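Local atomic coordinates of transcription factor MBP1 (Magnaporthe oryzae, PDB entry 4UX5), a protein that binds DNA through an N-terminal winged helix-turn-helix domain, the part present here, and probably activates transcription by RNA polymerase II. Residues L34-M39 with F106-P111; I17-Y22 with R40-D45. All blocks are in the same frame, centred on the assembly; numbering follows the deposited sequence.

In the fold
Both contacts use strand 36-41, one outer strand of the antiparallel sheet 16-22, 25-32, 36-41. Interaction 1 joins the start of that strand to the turn leading into helix 110-114, whereas interaction 2 reaches from R42, just past its end, to the other outer strand, 16-22. Their centres lie about 14 Å apart. Along the chain the order is 17-22, 34-39, 40-45, 106-111, so the segments alternate and the two contacts cross. They also touch directly: M39 CE lies 3.6 Å from Y22 CE2, and P111 O lies 3.8 Å from I17 CD1. Interaction 1 ties the sheet to the segment before helix 110-114, while interaction 2 bridges the sheet's two outer strands across the middle one.

Interaction 1 (L34-M39 with F106-P111); sequences LKEHVM and FDRLRP
E36 OE2 faces R108 NH2 at 3.8 Å, a long salt bridge with no hydrogen bond across it. The two side chains cross at about a right angle, yet the carboxylate and guanidinium planes are only 24° apart. R108 reaches this far because CG is anti to the backbone N (chi1 -174°) and the chain stays extended through to NE. Two residues along the strand, V38 brings CG2 to within 3.8 Å of L109 CD2, the apolar half of the contact. This methyl pair is buried, while the ion pair sits toward the surface. L109 also packs on F32 of the middle strand and on I52 and A55 of helix 49-55, so its side chain touches both sheet and helix.

The second segment is shaped by a type I turn from D107 to R110, whose ends are joined by a salt bridge, R110 NH2 to D107 OD1 at 3.2 Å. F106 CE2 lies 3.4 Å above one face of the R110 guanidinium, offset toward that group's rim. On the strand side, H37 ND1 donates to K35 O at 3.1 Å. V38 also touches helix 49-55, so the contact packs sheet edge and turn against that helix, in a winged helix-turn-helix domain of the KilA-N family.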
ATOM      1  N   LEU A  34      -9.730  19.854 -17.947  1.00 95.62           N
ATOM      2  CA  LEU A  34      -9.033  18.729 -18.573  1.00 93.91           C
ATOM      3  C   LEU A  34      -8.002  18.075 -17.644  1.00 92.06           C
ATOM      4  O   LEU A  34      -7.069  17.412 -18.099  1.00 91.00           O
ATOM      5  CB  LEU A  34      -8.361  19.213 -19.867  1.00 99.40           C
ATOM      6  CG  LEU A  34      -7.841  18.230 -20.920  1.00 98.85           C
ATOM      7  CD1 LEU A  34      -8.834  17.112 -21.155  1.00 96.25           C
ATOM      8  CD2 LEU A  34      -7.547  18.961 -22.222  1.00103.57           C
ATOM      9  N   LYS A  35      -8.178  18.247 -16.338  1.00 89.29           N
ATOM     10  CA  LYS A  35      -7.224  17.699 -15.378  1.00 81.95           C
ATOM     11  C   LYS A  35      -7.655  16.345 -14.815  1.00 70.91           C
ATOM     12  O   LYS A  35      -6.836  15.610 -14.266  1.00 68.21           O
ATOM     13  CB  LYS A  35      -6.992  18.684 -14.230  1.00 87.06           C
ATOM     14  CG  LYS A  35      -5.622  19.347 -14.259  1.00 90.33           C
ATOM     15  CD  LYS A  35      -5.349  20.138 -12.988  1.00 93.75           C
ATOM     16  CE  LYS A  35      -3.938  20.710 -12.991  1.00 96.77           C
ATOM     17  NZ  LYS A  35      -3.628  21.449 -11.735  1.00100.81           N
ATOM     18  N   GLU A  36      -8.937  16.016 -14.944  1.00 64.86           N
ATOM     19  CA  GLU A  36      -9.425  14.722 -14.479  1.00 57.75           C
ATOM     20  C   GLU A  36      -8.993  13.619 -15.437  1.00 52.16           C
ATOM     21  O   GLU A  36      -8.725  13.872 -16.613  1.00 52.08           O
ATOM     22  CB  GLU A  36     -10.949  14.720 -14.336  1.00 57.63           C
ATOM     23  CG  GLU A  36     -11.518  15.896 -13.564  1.00 63.30           C
ATOM     24  CD  GLU A  36     -13.034  15.869 -13.511  1.00 67.21           C
ATOM     25  OE1 GLU A  36     -13.594  14.945 -12.884  1.00 64.84           O
ATOM     26  OE2 GLU A  36     -13.665  16.770 -14.102  1.00 72.64           O
ATOM     27  N   HIS A  37      -8.933  12.393 -14.929  1.00 44.80           N
ATOM     28  CA  HIS A  37      -8.504  11.262 -15.740  1.00 41.74           C
ATOM     29  C   HIS A  37      -8.978   9.930 -15.168  1.00 38.12           C
ATOM     30  O   HIS A  37      -9.224   9.805 -13.968  1.00 37.48           O
ATOM     31  CB  HIS A  37      -6.977  11.256 -15.880  1.00 40.02           C
ATOM     32  CG  HIS A  37      -6.252  11.437 -14.583  1.00 40.35           C
ATOM     33  ND1 HIS A  37      -6.023  12.677 -14.027  1.00 43.42           N
ATOM     34  CD2 HIS A  37      -5.707  10.536 -13.731  1.00 41.03           C
ATOM     35  CE1 HIS A  37      -5.368  12.532 -12.889  1.00 44.78           C
ATOM     36  NE2 HIS A  37      -5.163  11.243 -12.687  1.00 44.65           N
ATOM     37  N   VAL A  38      -9.118   8.944 -16.046  1.00 29.43           N
ATOM     38  CA  VAL A  38      -9.391   7.573 -15.639  1.00 32.14           C
ATOM     39  C   VAL A  38      -8.474   6.647 -16.427  1.00 29.37           C
ATOM     40  O   VAL A  38      -8.444   6.695 -17.655  1.00 33.61           O
ATOM     41  CB  VAL A  38     -10.863   7.172 -15.875  1.00 33.43           C
ATOM     42  CG1 VAL A  38     -11.074   5.704 -15.538  1.00 32.99           C
ATOM     43  CG2 VAL A  38     -11.800   8.050 -15.054  1.00 34.09           C
ATOM     44  N   MET A  39      -7.720   5.811 -15.722  1.00 28.74           N
ATOM     45  CA  MET A  39      -6.744   4.946 -16.374  1.00 28.09           C
ATOM     46  C   MET A  39      -7.248   3.519 -16.531  1.00 29.58           C
ATOM     47  O   MET A  39      -7.853   2.958 -15.618  1.00 26.96           O
ATOM     48  CB  MET A  39      -5.427   4.938 -15.593  1.00 25.13           C
ATOM     49  CG  MET A  39      -4.754   6.291 -15.486  1.00 27.57           C
ATOM     50  SD  MET A  39      -3.114   6.178 -14.748  1.00 34.65           S
ATOM     51  CE  MET A  39      -2.709   7.914 -14.566  1.00 32.44           C
ATOM     52  N   PHE A 106     -21.240   6.324 -15.590  1.00 42.39           N
ATOM     53  CA  PHE A 106     -20.840   5.562 -16.769  1.00 42.24           C
ATOM     54  C   PHE A 106     -20.888   6.383 -18.058  1.00 43.10           C
ATOM     55  O   PHE A 106     -20.036   6.227 -18.934  1.00 41.19           O
ATOM     56  CB  PHE A 106     -21.718   4.320 -16.925  1.00 41.93           C
ATOM     57  CG  PHE A 106     -21.366   3.489 -18.123  1.00 47.03           C
ATOM     58  CD1 PHE A 106     -20.329   2.572 -18.066  1.00 43.04           C
ATOM     59  CD2 PHE A 106     -22.064   3.631 -19.312  1.00 51.23           C
ATOM     60  CE1 PHE A 106     -19.998   1.806 -19.171  1.00 37.03           C
ATOM     61  CE2 PHE A 106     -21.739   2.870 -20.419  1.00 44.67           C
ATOM     62  CZ  PHE A 106     -20.704   1.957 -20.349  1.00 44.71           C
ATOM     63  N   ASP A 107     -21.890   7.248 -18.175  1.00 47.55           N
ATOM     64  CA  ASP A 107     -22.069   8.044 -19.384  1.00 50.53           C
ATOM     65  C   ASP A 107     -20.919   9.024 -19.613  1.00 52.59           C
ATOM     66  O   ASP A 107     -20.452   9.189 -20.740  1.00 52.31           O
ATOM     67  CB  ASP A 107     -23.397   8.805 -19.332  1.00 61.81           C
ATOM     68  CG  ASP A 107     -24.596   7.889 -19.481  1.00 58.90           C
ATOM     69  OD1 ASP A 107     -24.450   6.812 -20.099  1.00 57.49           O
ATOM     70  OD2 ASP A 107     -25.686   8.245 -18.985  1.00 73.81           O
ATOM     71  N   ARG A 108     -20.464   9.674 -18.548  1.00 47.90           N
ATOM     72  CA  ARG A 108     -19.369  10.632 -18.666  1.00 55.30           C
ATOM     73  C   ARG A 108     -18.042   9.932 -18.951  1.00 47.65           C
ATOM     74  O   ARG A 108     -17.132  10.515 -19.541  1.00 46.79           O
ATOM     75  CB  ARG A 108     -19.249  11.476 -17.394  1.00 58.14           C
ATOM     76  CG  ARG A 108     -18.232  12.604 -17.497  1.00 61.23           C
ATOM     77  CD  ARG A 108     -18.121  13.372 -16.194  1.00 64.05           C
ATOM     78  NE  ARG A 108     -17.159  14.466 -16.282  1.00 65.18           N
ATOM     79  CZ  ARG A 108     -17.480  15.717 -16.597  1.00 69.04           C
ATOM     80  NH1 ARG A 108     -18.740  16.036 -16.858  1.00 72.28           N
ATOM     81  NH2 ARG A 108     -16.539  16.652 -16.651  1.00 69.86           N
ATOM     82  N   LEU A 109     -17.945   8.674 -18.535  1.00 43.93           N
ATOM     83  CA  LEU A 109     -16.710   7.910 -18.675  1.00 40.04           C
ATOM     84  C   LEU A 109     -16.799   6.882 -19.794  1.00 41.59           C
ATOM     85  O   LEU A 109     -15.958   5.994 -19.887  1.00 39.68           O
ATOM     86  CB  LEU A 109     -16.371   7.200 -17.363  1.00 36.41           C
ATOM     87  CG  LEU A 109     -16.263   8.056 -16.103  1.00 37.75           C
ATOM     88  CD1 LEU A 109     -15.914   7.177 -14.915  1.00 34.66           C
ATOM     89  CD2 LEU A 109     -15.232   9.157 -16.285  1.00 32.86           C
ATOM     90  N   ARG A 110     -17.820   7.004 -20.637  1.00 44.71           N
ATOM     91  CA  ARG A 110     -18.068   6.023 -21.696  1.00 44.02           C
ATOM     92  C   ARG A 110     -16.858   5.693 -22.596  1.00 42.01           C
ATOM     93  O   ARG A 110     -16.630   4.518 -22.897  1.00 39.99           O
ATOM     94  CB  ARG A 110     -19.240   6.486 -22.571  1.00 43.65           C
ATOM     95  CG  ARG A 110     -19.581   5.524 -23.693  1.00 45.42           C
ATOM     96  CD  ARG A 110     -20.862   5.929 -24.407  1.00 68.62           C
ATOM     97  NE  ARG A 110     -22.021   5.866 -23.523  1.00 67.04           N
ATOM     98  CZ  ARG A 110     -22.783   4.789 -23.365  1.00 65.83           C
ATOM     99  NH1 ARG A 110     -22.510   3.677 -24.035  1.00 64.60           N
ATOM    100  NH2 ARG A 110     -23.818   4.823 -22.537  1.00 66.86           N
ATOM    101  N   PRO A 111     -16.078   6.708 -23.029  1.00 41.93           N
ATOM    102  CA  PRO A 111     -14.965   6.368 -23.931  1.00 40.44           C
ATOM    103  C   PRO A 111     -13.911   5.415 -23.355  1.00 40.07           C
ATOM    104  O   PRO A 111     -13.325   4.653 -24.123  1.00 39.69           O
ATOM    105  CB  PRO A 111     -14.330   7.732 -24.228  1.00 39.98           C
ATOM    106  CG  PRO A 111     -15.443   8.701 -24.062  1.00 38.73           C
ATOM    107  CD  PRO A 111     -16.247   8.171 -22.916  1.00 38.35           C
TER

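Interaction 2 (I17-Y22 with R40-D45); sequences IYSATY and RRRVDD
R42 lays its guanidinium group beside S19, with NH2 3.4 Å from S19 CB and 3.9 Å from A20 O. Neither approach is a hydrogen bond, and both are oblique to the guanidinium plane. The side chain spans a three-stranded antiparallel meander, passing from the residue just after strand 36-41 over the middle strand 25-32 to strand 16-22. CG stands anti to the backbone N (chi1 -171°), which sends the chain out from the strand, and a bend at chi3 (-22°) then turns the guanidinium to S19. On the way it packs on P26 and Y28, and NH2 makes a weak hydrogen bond to V27 O. The backbones themselves stay well apart, the nearest CA atoms, of S19 and R42, being 9.1 Å from each other. The contact is at the surface, its nearest atom about 4 Å from the bound nucleic acid.

After R42 the chain folds back on itself. A weak backbone hydrogen bond joins D45 N to R41 O, and R40 NH1 and D45 OD1, 3.2 Å apart, form a salt bridge whose hydrogen bond is weak. R41 grips D44 side-on with two nitrogens: NE binds OD1 at 2.9 Å and NH2 binds OD2 at 3.1 Å, each oxygen being met on its syn side.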
ATOM      1  N   ILE A  17      -8.950   9.800 -25.526  1.00 40.66           N
ATOM      2  CA  ILE A  17      -8.136   8.686 -25.060  1.00 38.05           C
ATOM      3  C   ILE A  17      -6.667   8.878 -25.418  1.00 38.94           C
ATOM      4  O   ILE A  17      -6.330   9.211 -26.555  1.00 39.91           O
ATOM      5  CB  ILE A  17      -8.627   7.350 -25.655  1.00 37.77           C
ATOM      6  CG1 ILE A  17     -10.112   7.141 -25.352  1.00 35.92           C
ATOM      7  CG2 ILE A  17      -7.798   6.187 -25.127  1.00 34.04           C
ATOM      8  CD1 ILE A  17     -10.419   7.015 -23.881  1.00 34.85           C
ATOM      9  N   TYR A  18      -5.794   8.664 -24.440  1.00 36.24           N
ATOM     10  CA  TYR A  18      -4.360   8.748 -24.664  1.00 38.12           C
ATOM     11  C   TYR A  18      -3.667   7.476 -24.172  1.00 38.65           C
ATOM     12  O   TYR A  18      -4.274   6.660 -23.479  1.00 38.42           O
ATOM     13  CB  TYR A  18      -3.780   9.979 -23.968  1.00 40.56           C
ATOM     14  CG  TYR A  18      -4.356  11.300 -24.440  1.00 43.74           C
ATOM     15  CD1 TYR A  18      -5.499  11.831 -23.856  1.00 43.70           C
ATOM     16  CD2 TYR A  18      -3.750  12.022 -25.460  1.00 47.33           C
ATOM     17  CE1 TYR A  18      -6.026  13.037 -24.278  1.00 46.75           C
ATOM     18  CE2 TYR A  18      -4.270  13.231 -25.889  1.00 52.01           C
ATOM     19  CZ  TYR A  18      -5.408  13.733 -25.294  1.00 52.17           C
ATOM     20  OH  TYR A  18      -5.931  14.934 -25.716  1.00 57.22           O
ATOM     21  N   SER A  19      -2.398   7.305 -24.533  1.00 43.13           N
ATOM     22  CA  SER A  19      -1.659   6.103 -24.150  1.00 43.09           C
ATOM     23  C   SER A  19      -0.355   6.437 -23.429  1.00 47.59           C
ATOM     24  O   SER A  19       0.595   6.927 -24.038  1.00 56.71           O
ATOM     25  CB  SER A  19      -1.362   5.245 -25.380  1.00 41.89           C
ATOM     26  OG  SER A  19      -0.347   5.837 -26.171  1.00 47.36           O
ATOM     27  N   ALA A  20      -0.312   6.152 -22.131  1.00 43.07           N
ATOM     28  CA  ALA A  20       0.849   6.483 -21.313  1.00 48.11           C
ATOM     29  C   ALA A  20       1.507   5.244 -20.720  1.00 46.46           C
ATOM     30  O   ALA A  20       0.981   4.137 -20.819  1.00 46.49           O
ATOM     31  CB  ALA A  20       0.451   7.439 -20.202  1.00 38.29           C
ATOM     32  N   THR A  21       2.662   5.443 -20.096  1.00 49.33           N
ATOM     33  CA  THR A  21       3.372   4.355 -19.435  1.00 48.96           C
ATOM     34  C   THR A  21       3.897   4.803 -18.076  1.00 51.97           C
ATOM     35  O   THR A  21       4.703   5.727 -17.986  1.00 51.13           O
ATOM     36  CB  THR A  21       4.545   3.842 -20.291  1.00 51.65           C
ATOM     37  OG1 THR A  21       4.035   3.244 -21.490  1.00 52.83           O
ATOM     38  CG2 THR A  21       5.356   2.808 -19.522  1.00 51.07           C
ATOM     39  N   TYR A  22       3.429   4.148 -17.019  1.00 46.78           N
ATOM     40  CA  TYR A  22       3.862   4.483 -15.670  1.00 51.92           C
ATOM     41  C   TYR A  22       4.474   3.270 -14.985  1.00 56.19           C
ATOM     42  O   TYR A  22       3.823   2.233 -14.849  1.00 52.01           O
ATOM     43  CB  TYR A  22       2.692   5.024 -14.847  1.00 50.02           C
ATOM     44  CG  TYR A  22       1.954   6.158 -15.519  1.00 48.53           C
ATOM     45  CD1 TYR A  22       2.502   7.431 -15.574  1.00 51.54           C
ATOM     46  CD2 TYR A  22       0.706   5.955 -16.098  1.00 45.03           C
ATOM     47  CE1 TYR A  22       1.831   8.472 -16.188  1.00 52.73           C
ATOM     48  CE2 TYR A  22       0.027   6.990 -16.714  1.00 39.05           C
ATOM     49  CZ  TYR A  22       0.594   8.246 -16.755  1.00 48.52           C
ATOM     50  OH  TYR A  22      -0.078   9.278 -17.368  1.00 46.34           O
ATOM     51  N   ARG A  40      -6.992   2.944 -17.702  1.00 31.17           N
ATOM     52  CA  ARG A  40      -7.274   1.537 -17.956  1.00 33.60           C
ATOM     53  C   ARG A  40      -5.978   0.841 -18.358  1.00 22.85           C
ATOM     54  O   ARG A  40      -5.287   1.291 -19.271  1.00 23.61           O
ATOM     55  CB  ARG A  40      -8.334   1.376 -19.051  1.00 36.79           C
ATOM     56  CG  ARG A  40      -8.891  -0.034 -19.159  1.00 36.18           C
ATOM     57  CD  ARG A  40      -9.000  -0.502 -20.604  1.00 39.49           C
ATOM     58  NE  ARG A  40     -10.131   0.093 -21.311  1.00 40.05           N
ATOM     59  CZ  ARG A  40     -10.564  -0.316 -22.500  1.00 43.02           C
ATOM     60  NH1 ARG A  40      -9.964  -1.326 -23.115  1.00 42.15           N
ATOM     61  NH2 ARG A  40     -11.601   0.281 -23.073  1.00 44.25           N
ATOM     62  N   ARG A  41      -5.639  -0.246 -17.671  1.00 35.05           N
ATOM     63  CA  ARG A  41      -4.413  -0.980 -17.979  1.00 35.02           C
ATOM     64  C   ARG A  41      -4.504  -1.686 -19.326  1.00 35.69           C
ATOM     65  O   ARG A  41      -5.562  -2.182 -19.705  1.00 40.21           O
ATOM     66  CB  ARG A  41      -4.101  -1.993 -16.882  1.00 38.17           C
ATOM     67  CG  ARG A  41      -3.160  -1.479 -15.815  1.00 39.03           C
ATOM     68  CD  ARG A  41      -2.374  -2.623 -15.208  1.00 41.08           C
ATOM     69  NE  ARG A  41      -3.245  -3.595 -14.556  1.00 40.41           N
ATOM     70  CZ  ARG A  41      -3.504  -3.603 -13.254  1.00 38.01           C
ATOM     71  NH1 ARG A  41      -2.953  -2.692 -12.463  1.00 40.79           N
ATOM     72  NH2 ARG A  41      -4.308  -4.524 -12.740  1.00 32.74           N
ATOM     73  N   ARG A  42      -3.391  -1.733 -20.048  1.00 40.19           N
ATOM     74  CA  ARG A  42      -3.382  -2.341 -21.373  1.00 36.32           C
ATOM     75  C   ARG A  42      -3.263  -3.860 -21.309  1.00 38.23           C
ATOM     76  O   ARG A  42      -3.757  -4.564 -22.189  1.00 40.55           O
ATOM     77  CB  ARG A  42      -2.242  -1.765 -22.216  1.00 50.33           C
ATOM     78  CG  ARG A  42      -2.284  -2.184 -23.679  1.00 55.68           C
ATOM     79  CD  ARG A  42      -1.420  -1.275 -24.533  1.00 59.67           C
ATOM     80  NE  ARG A  42      -1.202   0.015 -23.885  1.00 61.36           N
ATOM     81  CZ  ARG A  42      -0.881   1.134 -24.526  1.00 63.69           C
ATOM     82  NH1 ARG A  42      -0.752   1.134 -25.845  1.00 66.88           N
ATOM     83  NH2 ARG A  42      -0.698   2.258 -23.845  1.00 61.20           N
ATOM     84  N   VAL A  43      -2.623  -4.365 -20.259  1.00 36.24           N
ATOM     85  CA  VAL A  43      -2.286  -5.785 -20.190  1.00 43.10           C
ATOM     86  C   VAL A  43      -3.456  -6.662 -19.730  1.00 44.28           C
ATOM     87  O   VAL A  43      -3.522  -7.841 -20.079  1.00 47.61           O
ATOM     88  CB  VAL A  43      -1.071  -6.022 -19.257  1.00 48.32           C
ATOM     89  CG1 VAL A  43      -1.461  -5.852 -17.793  1.00 47.14           C
ATOM     90  CG2 VAL A  43      -0.470  -7.399 -19.497  1.00 48.87           C
ATOM     91  N   ASP A  44      -4.387  -6.095 -18.967  1.00 41.51           N
ATOM     92  CA  ASP A  44      -5.507  -6.882 -18.458  1.00 42.52           C
ATOM     93  C   ASP A  44      -6.820  -6.105 -18.431  1.00 42.37           C
ATOM     94  O   ASP A  44      -7.830  -6.602 -17.930  1.00 43.07           O
ATOM     95  CB  ASP A  44      -5.194  -7.407 -17.053  1.00 44.09           C
ATOM     96  CG  ASP A  44      -4.772  -6.307 -16.096  1.00 44.88           C
ATOM     97  OD1 ASP A  44      -4.851  -5.118 -16.474  1.00 40.33           O
ATOM     98  OD2 ASP A  44      -4.366  -6.632 -14.959  1.00 47.61           O
ATOM     99  N   ASP A  45      -6.792  -4.886 -18.962  1.00 37.20           N
ATOM    100  CA  ASP A  45      -7.969  -4.019 -19.010  1.00 46.05           C
ATOM    101  C   ASP A  45      -8.553  -3.708 -17.635  1.00 36.25           C
ATOM    102  O   ASP A  45      -9.707  -3.303 -17.528  1.00 38.18           O
ATOM    103  CB  ASP A  45      -9.056  -4.632 -19.895  1.00 47.64           C
ATOM    104  CG  ASP A  45      -8.822  -4.372 -21.366  1.00 48.65           C
ATOM    105  OD1 ASP A  45      -8.037  -3.455 -21.690  1.00 46.57           O
ATOM    106  OD2 ASP A  45      -9.434  -5.076 -22.198  1.00 51.16           O
TER